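Local coordinates for superantigen-like protein SSL10 (Staphylococcus aureus subsp. aureus, PDB 6LWT) that probably binds the Fc region of human IgG to block C1q engagement and classical complement activation, and probably also interferes with plasma clotting through prothrombin, at residues A[19-24]-A[132-137]; A[30-35]-A[44-49]. One frame throughout, in Å; residues are numbered along the deposited sequence.

Contact 1 (A[19-24]-A[132-137]); sequences YRYYTG and TLKELD
Tyr22 and Asp137 make the direct polar link between helix 14-22 and the first turn and a half of helix 133-148. The Tyr22 hydroxyl donates to Asp137 through an OH–OD2 bond of 2.7 Å, meeting the syn lone pair of OD2, and OD2 lies at the ring edge, near its plane. The carboxylate stands steeply to the ring, the two planes 75° apart. Both groups are buried and doubly held: Tyr22 OH is also bonded to Leu178 N, and Asp137 OD1 forms a salt bridge with Arg141, which probably favours a charged carboxylate. One face of the Tyr22 ring is covered by Tyr21, whose CD2 sits 3.6 Å above its centre. Helix 133-148 is the long helix of the beta-grasp domain, whereas helix 14-22 comes from the N-terminal part of the chain, so the bond spans the two halves of the superantigen-like fold. Beside this close-fitting pair, the partly exposed Tyr21 meets Lys134 far more loosely. Tyr21 OH and Lys134 NZ remain 4.2 Å apart and are bridged by a water that donates to Tyr21 OH (2.7 Å) and accepts from Lys134 NZ (2.9 Å). The lysine chain runs extended until its last torsion (chi4 62°), which bends NZ aside. Each end has another anchor, Glu78 for the tyrosine hydroxyl and Val89 O for the ammonium.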
ATOM      1  N   TYR A  19      -9.909  -9.771   3.489  1.00 25.41           N
ATOM      2  CA  TYR A  19      -9.468  -9.894   4.866  1.00 24.91           C
ATOM      3  C   TYR A  19      -8.118 -10.607   4.956  1.00 25.64           C
ATOM      4  O   TYR A  19      -7.190 -10.156   5.642  1.00 25.85           O
ATOM      5  CB  TYR A  19     -10.533 -10.642   5.696  1.00 26.58           C
ATOM      6  CG  TYR A  19     -10.042 -10.967   7.074  1.00 26.87           C
ATOM      7  CD1 TYR A  19      -9.815  -9.956   7.994  1.00 27.83           C
ATOM      8  CD2 TYR A  19      -9.788 -12.280   7.455  1.00 29.84           C
ATOM      9  CE1 TYR A  19      -9.329 -10.234   9.254  1.00 29.93           C
ATOM     10  CE2 TYR A  19      -9.302 -12.579   8.721  1.00 31.45           C
ATOM     11  CZ  TYR A  19      -9.071 -11.551   9.619  1.00 31.69           C
ATOM     12  OH  TYR A  19      -8.598 -11.818  10.886  1.00 32.10           O
ATOM     13  N   ARG A  20      -8.017 -11.729   4.252  1.00 26.29           N
ATOM     14  CA  ARG A  20      -6.790 -12.506   4.261  1.00 27.75           C
ATOM     15  C   ARG A  20      -5.636 -11.728   3.614  1.00 24.73           C
ATOM     16  O   ARG A  20      -4.554 -11.683   4.181  1.00 24.01           O
ATOM     17  CB  ARG A  20      -6.990 -13.894   3.609  1.00 31.85           C
ATOM     18  CG  ARG A  20      -7.932 -14.850   4.363  1.00 35.47           C
ATOM     19  CD  ARG A  20      -7.715 -14.930   5.883  1.00 39.85           C
ATOM     20  NE  ARG A  20      -6.377 -15.392   6.288  1.00 43.53           N
ATOM     21  CZ  ARG A  20      -5.986 -16.670   6.396  1.00 46.85           C
ATOM     22  NH1 ARG A  20      -6.807 -17.688   6.131  1.00 46.97           N
ATOM     23  NH2 ARG A  20      -4.740 -16.939   6.772  1.00 50.59           N
ATOM     24  N   TYR A  21      -5.883 -11.093   2.468  1.00 23.96           N
ATOM     25  CA  TYR A  21      -4.811 -10.373   1.773  1.00 22.62           C
ATOM     26  C   TYR A  21      -4.235  -9.246   2.611  1.00 22.14           C
ATOM     27  O   TYR A  21      -3.019  -9.122   2.755  1.00 21.70           O
ATOM     28  CB  TYR A  21      -5.290  -9.830   0.433  1.00 22.22           C
ATOM     29  CG  TYR A  21      -4.199  -9.121  -0.332  1.00 21.87           C
ATOM     30  CD1 TYR A  21      -3.222  -9.842  -1.027  1.00 22.10           C
ATOM     31  CD2 TYR A  21      -4.107  -7.724  -0.328  1.00 21.31           C
ATOM     32  CE1 TYR A  21      -2.203  -9.186  -1.718  1.00 22.54           C
ATOM     33  CE2 TYR A  21      -3.090  -7.067  -1.008  1.00 20.37           C
ATOM     34  CZ  TYR A  21      -2.160  -7.793  -1.727  1.00 22.08           C
ATOM     35  OH  TYR A  21      -1.157  -7.133  -2.410  1.00 20.01           O
ATOM     36  N   TYR A  22      -5.130  -8.444   3.187  1.00 22.59           N
ATOM     37  CA  TYR A  22      -4.754  -7.248   3.930  1.00 21.25           C
ATOM     38  C   TYR A  22      -4.381  -7.495   5.393  1.00 23.53           C
ATOM     39  O   TYR A  22      -4.054  -6.549   6.103  1.00 23.84           O
ATOM     40  CB  TYR A  22      -5.851  -6.171   3.771  1.00 21.62           C
ATOM     41  CG  TYR A  22      -5.811  -5.487   2.420  1.00 19.86           C
ATOM     42  CD1 TYR A  22      -4.768  -4.608   2.114  1.00 19.55           C
ATOM     43  CD2 TYR A  22      -6.796  -5.713   1.443  1.00 18.69           C
ATOM     44  CE1 TYR A  22      -4.695  -3.986   0.887  1.00 18.48           C
ATOM     45  CE2 TYR A  22      -6.731  -5.098   0.195  1.00 18.43           C
ATOM     46  CZ  TYR A  22      -5.674  -4.223  -0.071  1.00 19.04           C
ATOM     47  OH  TYR A  22      -5.593  -3.570  -1.271  1.00 17.37           O
ATOM     48  N   THR A  23      -4.383  -8.759   5.839  1.00 24.76           N
ATOM     49  CA  THR A  23      -3.759  -9.147   7.118  1.00 26.99           C
ATOM     50  C   THR A  23      -2.646 -10.196   6.898  1.00 29.78           C
ATOM     51  O   THR A  23      -2.293 -10.925   7.821  1.00 31.37           O
ATOM     52  CB  THR A  23      -4.803  -9.719   8.101  1.00 26.28           C
ATOM     53  OG1 THR A  23      -5.483 -10.823   7.493  1.00 26.50           O
ATOM     54  CG2 THR A  23      -5.828  -8.659   8.455  1.00 26.63           C
ATOM     55  N   GLY A  24      -2.092 -10.257   5.683  1.00 31.22           N
ATOM     56  CA  GLY A  24      -1.090 -11.280   5.313  1.00 31.41           C
ATOM     57  C   GLY A  24       0.330 -10.895   5.691  1.00 31.20           C
ATOM     58  O   GLY A  24       0.553 -10.007   6.525  1.00 29.64           O
ATOM     59  N   THR A 132       4.857   4.611  -1.287  1.00 18.04           N
ATOM     60  CA  THR A 132       4.068   4.136  -2.411  1.00 17.55           C
ATOM     61  C   THR A 132       2.586   4.139  -2.066  1.00 17.10           C
ATOM     62  O   THR A 132       2.187   3.946  -0.900  1.00 16.61           O
ATOM     63  CB  THR A 132       4.484   2.725  -2.896  1.00 18.25           C
ATOM     64  OG1 THR A 132       4.397   1.776  -1.815  1.00 17.63           O
ATOM     65  CG2 THR A 132       5.917   2.777  -3.447  1.00 18.16           C
ATOM     66  N   LEU A 133       1.764   4.317  -3.089  1.00 17.02           N
ATOM     67  CA  LEU A 133       0.328   4.068  -2.937  1.00 17.06           C
ATOM     68  C   LEU A 133       0.045   2.664  -2.429  1.00 16.26           C
ATOM     69  O   LEU A 133      -0.879   2.474  -1.643  1.00 16.15           O
ATOM     70  CB  LEU A 133      -0.439   4.374  -4.226  1.00 17.42           C
ATOM     71  CG  LEU A 133      -1.965   4.181  -4.147  1.00 17.51           C
ATOM     72  CD1 LEU A 133      -2.637   5.140  -3.171  1.00 17.82           C
ATOM     73  CD2 LEU A 133      -2.589   4.335  -5.516  1.00 17.86           C
ATOM     74  N   LYS A 134       0.858   1.685  -2.838  1.00 16.85           N
ATOM     75  CA  LYS A 134       0.765   0.328  -2.316  1.00 16.93           C
ATOM     76  C   LYS A 134       0.835   0.254  -0.783  1.00 17.46           C
ATOM     77  O   LYS A 134      -0.010  -0.379  -0.140  1.00 16.34           O
ATOM     78  CB  LYS A 134       1.907  -0.506  -2.896  1.00 17.29           C
ATOM     79  CG  LYS A 134       1.928  -1.927  -2.402  1.00 18.20           C
ATOM     80  CD  LYS A 134       3.268  -2.587  -2.694  1.00 17.86           C
ATOM     81  CE  LYS A 134       3.214  -4.056  -2.369  1.00 18.56           C
ATOM     82  NZ  LYS A 134       2.218  -4.782  -3.188  1.00 19.36           N
ATOM     83  N   GLU A 135       1.869   0.877  -0.215  1.00 16.86           N
ATOM     84  CA  GLU A 135       2.093   0.825   1.233  1.00 17.31           C
ATOM     85  C   GLU A 135       1.017   1.604   1.982  1.00 17.44           C
ATOM     86  O   GLU A 135       0.537   1.161   3.030  1.00 16.57           O
ATOM     87  CB  GLU A 135       3.482   1.383   1.581  1.00 18.92           C
ATOM     88  CG  GLU A 135       3.804   1.279   3.062  1.00 19.90           C
ATOM     89  CD  GLU A 135       5.204   1.742   3.445  1.00 23.49           C
ATOM     90  OE1 GLU A 135       6.107   1.811   2.586  1.00 22.17           O
ATOM     91  OE2 GLU A 135       5.403   2.016   4.645  1.00 25.75           O
ATOM     92  N   LEU A 136       0.634   2.754   1.436  1.00 17.11           N
ATOM     93  CA  LEU A 136      -0.395   3.576   2.057  1.00 18.53           C
ATOM     94  C   LEU A 136      -1.741   2.853   2.034  1.00 18.33           C
ATOM     95  O   LEU A 136      -2.409   2.743   3.058  1.00 17.21           O
ATOM     96  CB  LEU A 136      -0.481   4.946   1.387  1.00 20.71           C
ATOM     97  CG  LEU A 136      -1.357   5.986   2.102  1.00 22.20           C
ATOM     98  CD1 LEU A 136      -1.069   6.086   3.595  1.00 23.62           C
ATOM     99  CD2 LEU A 136      -1.163   7.324   1.420  1.00 24.61           C
ATOM    100  N   ASP A 137      -2.088   2.294   0.880  1.00 17.48           N
ATOM    101  CA  ASP A 137      -3.295   1.480   0.746  1.00 17.83           C
ATOM    102  C   ASP A 137      -3.316   0.351   1.771  1.00 16.59           C
ATOM    103  O   ASP A 137      -4.276   0.217   2.542  1.00 15.26           O
ATOM    104  CB  ASP A 137      -3.394   0.913  -0.669  1.00 17.07           C
ATOM    105  CG  ASP A 137      -4.509  -0.102  -0.829  1.00 18.64           C
ATOM    106  OD1 ASP A 137      -5.704   0.285  -0.798  1.00 21.12           O
ATOM    107  OD2 ASP A 137      -4.189  -1.306  -1.006  1.00 17.89           O
TER
HETATM  108  O   HOH W   1      -0.224  -4.694  -1.663  1.00 21.76           O

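Contact 2 (A[30-35]-A[44-49]); sequences KNISAL and FKFRGI
Ile32 carries most of the first segment's share of the contact, packing on Phe44 and Phe46. Just before it the chain turns a corner at Asn31, and Asn31 and Ile32 together face Leu71 in a G1 beta bulge. From Ile32 the two branches go to different rings. CG2 stands over one face of Phe44 in a CH-pi contact, 3.5 Å from the ring centroid and 14° off the ring normal. The other branch, with CG1 anti to the carbonyl carbon, carries CD1 to within 3.9 Å of Phe44 CE2 and on to CD1 of Phe46, also 3.9 Å from Ile32 CD1. The isoleucine chain crosses both phenylalanines at about a right angle. Strands 32-37 and 41-46 form a beta hairpin of the OB-fold domain, and the short segments here run antiparallel at 149°, their axes 6.7 Å apart. Ser33 turns its side chain away from the partner strand; its backbone O instead comes within 3.2 Å of Phe44 CB. At Ala34, whose CA is the one nearest Phe44, the methyl points back across and packs against the base of the phenylalanine, Ala34 CB lying 3.9 Å from Phe44 CB. Phe44 CG lies between its own backbone N and carbonyl carbon (chi1 62°), which turns a ring face to Ile32 CG2. Met29 touches both phenylalanines, while Ile51 and Val53 of strand 49-54 also pack on Phe44. At the end of strand 41-46 a type I' turn from Phe46 to Ile49, closed by reciprocal backbone bonds between these two residues, leads into strand 49-54.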
ATOM      1  N   LYS A  30      14.628  -1.969   4.115  1.00 34.60           N
ATOM      2  CA  LYS A  30      15.310  -0.713   3.877  1.00 36.86           C
ATOM      3  C   LYS A  30      16.708  -0.993   3.285  1.00 37.09           C
ATOM      4  O   LYS A  30      17.341  -2.017   3.599  1.00 36.42           O
ATOM      5  CB  LYS A  30      15.348   0.071   5.205  1.00 40.06           C
ATOM      6  CG  LYS A  30      16.419   1.133   5.321  1.00 45.73           C
ATOM      7  CD  LYS A  30      16.228   2.002   6.558  1.00 50.60           C
ATOM      8  CE  LYS A  30      15.452   3.279   6.247  1.00 53.88           C
ATOM      9  NZ  LYS A  30      15.492   4.259   7.372  1.00 55.68           N
ATOM     10  N   ASN A  31      17.165  -0.102   2.408  1.00 37.92           N
ATOM     11  CA  ASN A  31      18.548  -0.119   1.913  1.00 41.84           C
ATOM     12  C   ASN A  31      18.922  -1.433   1.181  1.00 39.70           C
ATOM     13  O   ASN A  31      19.970  -2.044   1.439  1.00 39.10           O
ATOM     14  CB  ASN A  31      19.501   0.170   3.089  1.00 47.03           C
ATOM     15  CG  ASN A  31      20.852   0.691   2.642  1.00 49.98           C
ATOM     16  OD1 ASN A  31      20.936   1.634   1.852  1.00 54.01           O
ATOM     17  ND2 ASN A  31      21.918   0.099   3.164  1.00 52.99           N
ATOM     18  N   ILE A  32      18.034  -1.850   0.277  1.00 34.63           N
ATOM     19  CA  ILE A  32      18.138  -3.124  -0.450  1.00 33.97           C
ATOM     20  C   ILE A  32      18.958  -2.964  -1.731  1.00 31.68           C
ATOM     21  O   ILE A  32      18.772  -1.990  -2.456  1.00 30.80           O
ATOM     22  CB  ILE A  32      16.715  -3.670  -0.796  1.00 32.09           C
ATOM     23  CG1 ILE A  32      16.007  -4.157   0.473  1.00 33.68           C
ATOM     24  CG2 ILE A  32      16.742  -4.778  -1.853  1.00 32.55           C
ATOM     25  CD1 ILE A  32      16.738  -5.234   1.254  1.00 33.66           C
ATOM     26  N   SER A  33      19.863  -3.922  -1.986  1.00 32.27           N
ATOM     27  CA  SER A  33      20.511  -4.097  -3.295  1.00 32.45           C
ATOM     28  C   SER A  33      19.781  -5.184  -4.066  1.00 30.08           C
ATOM     29  O   SER A  33      19.428  -6.216  -3.498  1.00 31.04           O
ATOM     30  CB  SER A  33      21.985  -4.507  -3.159  1.00 35.44           C
ATOM     31  OG  SER A  33      22.693  -3.600  -2.341  1.00 39.87           O
ATOM     32  N   ALA A  34      19.567  -4.961  -5.360  1.00 29.68           N
ATOM     33  CA  ALA A  34      18.775  -5.878  -6.180  1.00 28.03           C
ATOM     34  C   ALA A  34      19.216  -5.860  -7.639  1.00 27.17           C
ATOM     35  O   ALA A  34      19.823  -4.896  -8.086  1.00 29.32           O
ATOM     36  CB  ALA A  34      17.303  -5.537  -6.067  1.00 27.56           C
ATOM     37  N   LEU A  35      18.917  -6.939  -8.355  1.00 27.61           N
ATOM     38  CA  LEU A  35      19.228  -7.064  -9.785  1.00 28.43           C
ATOM     39  C   LEU A  35      17.944  -7.207 -10.568  1.00 26.27           C
ATOM     40  O   LEU A  35      16.995  -7.871 -10.132  1.00 24.18           O
ATOM     41  CB  LEU A  35      20.099  -8.303 -10.088  1.00 30.55           C
ATOM     42  CG  LEU A  35      21.376  -8.590  -9.287  1.00 35.04           C
ATOM     43  CD1 LEU A  35      22.168  -9.680 -10.000  1.00 38.08           C
ATOM     44  CD2 LEU A  35      22.252  -7.358  -9.108  1.00 37.15           C
ATOM     45  N   PHE A  44      16.131 -10.044  -5.167  1.00 22.84           N
ATOM     46  CA  PHE A  44      17.126  -9.954  -4.127  1.00 23.73           C
ATOM     47  C   PHE A  44      16.852 -10.976  -3.032  1.00 24.27           C
ATOM     48  O   PHE A  44      15.835 -11.672  -3.048  1.00 24.25           O
ATOM     49  CB  PHE A  44      17.186  -8.537  -3.545  1.00 25.37           C
ATOM     50  CG  PHE A  44      15.906  -8.079  -2.894  1.00 24.62           C
ATOM     51  CD1 PHE A  44      14.850  -7.608  -3.660  1.00 26.20           C
ATOM     52  CD2 PHE A  44      15.770  -8.097  -1.515  1.00 26.00           C
ATOM     53  CE1 PHE A  44      13.678  -7.166  -3.068  1.00 24.83           C
ATOM     54  CE2 PHE A  44      14.608  -7.646  -0.914  1.00 26.27           C
ATOM     55  CZ  PHE A  44      13.561  -7.184  -1.691  1.00 26.17           C
ATOM     56  N   LYS A  45      17.788 -11.068  -2.103  1.00 25.66           N
ATOM     57  CA  LYS A  45      17.602 -11.874  -0.906  1.00 29.62           C
ATOM     58  C   LYS A  45      17.603 -10.984   0.318  1.00 29.64           C
ATOM     59  O   LYS A  45      18.384 -10.044   0.403  1.00 31.73           O
ATOM     60  CB  LYS A  45      18.678 -12.953  -0.807  1.00 31.70           C
ATOM     61  CG  LYS A  45      18.459 -14.067  -1.816  1.00 34.14           C
ATOM     62  CD  LYS A  45      19.692 -14.953  -1.967  1.00 39.01           C
ATOM     63  CE  LYS A  45      19.790 -15.989  -0.864  1.00 42.05           C
ATOM     64  NZ  LYS A  45      20.829 -17.009  -1.193  1.00 45.20           N
ATOM     65  N   PHE A  46      16.692 -11.261   1.238  1.00 30.26           N
ATOM     66  CA  PHE A  46      16.610 -10.520   2.480  1.00 32.23           C
ATOM     67  C   PHE A  46      16.504 -11.511   3.611  1.00 30.64           C
ATOM     68  O   PHE A  46      15.542 -12.284   3.668  1.00 27.54           O
ATOM     69  CB  PHE A  46      15.396  -9.600   2.499  1.00 34.07           C
ATOM     70  CG  PHE A  46      15.227  -8.868   3.794  1.00 35.61           C
ATOM     71  CD1 PHE A  46      16.064  -7.803   4.110  1.00 38.88           C
ATOM     72  CD2 PHE A  46      14.257  -9.258   4.711  1.00 37.82           C
ATOM     73  CE1 PHE A  46      15.926  -7.124   5.312  1.00 41.74           C
ATOM     74  CE2 PHE A  46      14.108  -8.582   5.915  1.00 40.59           C
ATOM     75  CZ  PHE A  46      14.951  -7.518   6.221  1.00 41.75           C
ATOM     76  N   ARG A  47      17.496 -11.494   4.503  1.00 32.06           N
ATOM     77  CA  ARG A  47      17.547 -12.439   5.623  1.00 34.72           C
ATOM     78  C   ARG A  47      17.510 -13.860   5.022  1.00 32.96           C
ATOM     79  O   ARG A  47      16.919 -14.781   5.580  1.00 34.23           O
ATOM     80  CB  ARG A  47      16.372 -12.152   6.586  1.00 36.42           C
ATOM     81  CG  ARG A  47      16.592 -12.517   8.045  1.00 38.96           C
ATOM     82  CD  ARG A  47      15.273 -12.585   8.803  1.00 39.51           C
ATOM     83  NE  ARG A  47      14.663 -11.258   8.912  1.00 40.39           N
ATOM     84  CZ  ARG A  47      13.358 -10.988   8.870  1.00 41.01           C
ATOM     85  NH1 ARG A  47      12.434 -11.944   8.725  1.00 41.72           N
ATOM     86  NH2 ARG A  47      12.964  -9.726   8.976  1.00 46.26           N
ATOM     87  N   GLY A  48      18.137 -14.002   3.851  1.00 33.17           N
ATOM     88  CA  GLY A  48      18.140 -15.242   3.090  1.00 33.96           C
ATOM     89  C   GLY A  48      16.872 -15.618   2.330  1.00 31.37           C
ATOM     90  O   GLY A  48      16.844 -16.650   1.688  1.00 32.69           O
ATOM     91  N   ILE A  49      15.822 -14.813   2.405  1.00 28.86           N
ATOM     92  CA  ILE A  49      14.570 -15.126   1.723  1.00 29.92           C
ATOM     93  C   ILE A  49      14.662 -14.592   0.299  1.00 27.39           C
ATOM     94  O   ILE A  49      15.028 -13.437   0.098  1.00 26.02           O
ATOM     95  CB  ILE A  49      13.362 -14.445   2.380  1.00 32.29           C
ATOM     96  CG1 ILE A  49      13.246 -14.811   3.861  1.00 33.20           C
ATOM     97  CG2 ILE A  49      12.080 -14.856   1.665  1.00 32.47           C
ATOM     98  CD1 ILE A  49      12.459 -13.773   4.635  1.00 33.05           C
TER

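The two contacts lie about 21 Å apart between centres, their nearest atoms about 9 Å from each other, and they share no helix or strand. Contact 1 is close to the middle of the chain, where helices from the two halves approach one another; contact 2 is about 19 Å from the centre of the chain, within a single hairpin of the OB-fold domain. Both are largely buried, but their chemistry differs. Between the two helices, 19-24 and 132-137 rely on hydroxyls, a carboxylate, an ammonium group and a bridging water, and bury little surface on each other (117 Å²). In 30-35 and 44-49, 222 Å² is buried by aliphatic and aromatic packing without a hydrogen bond between the segments.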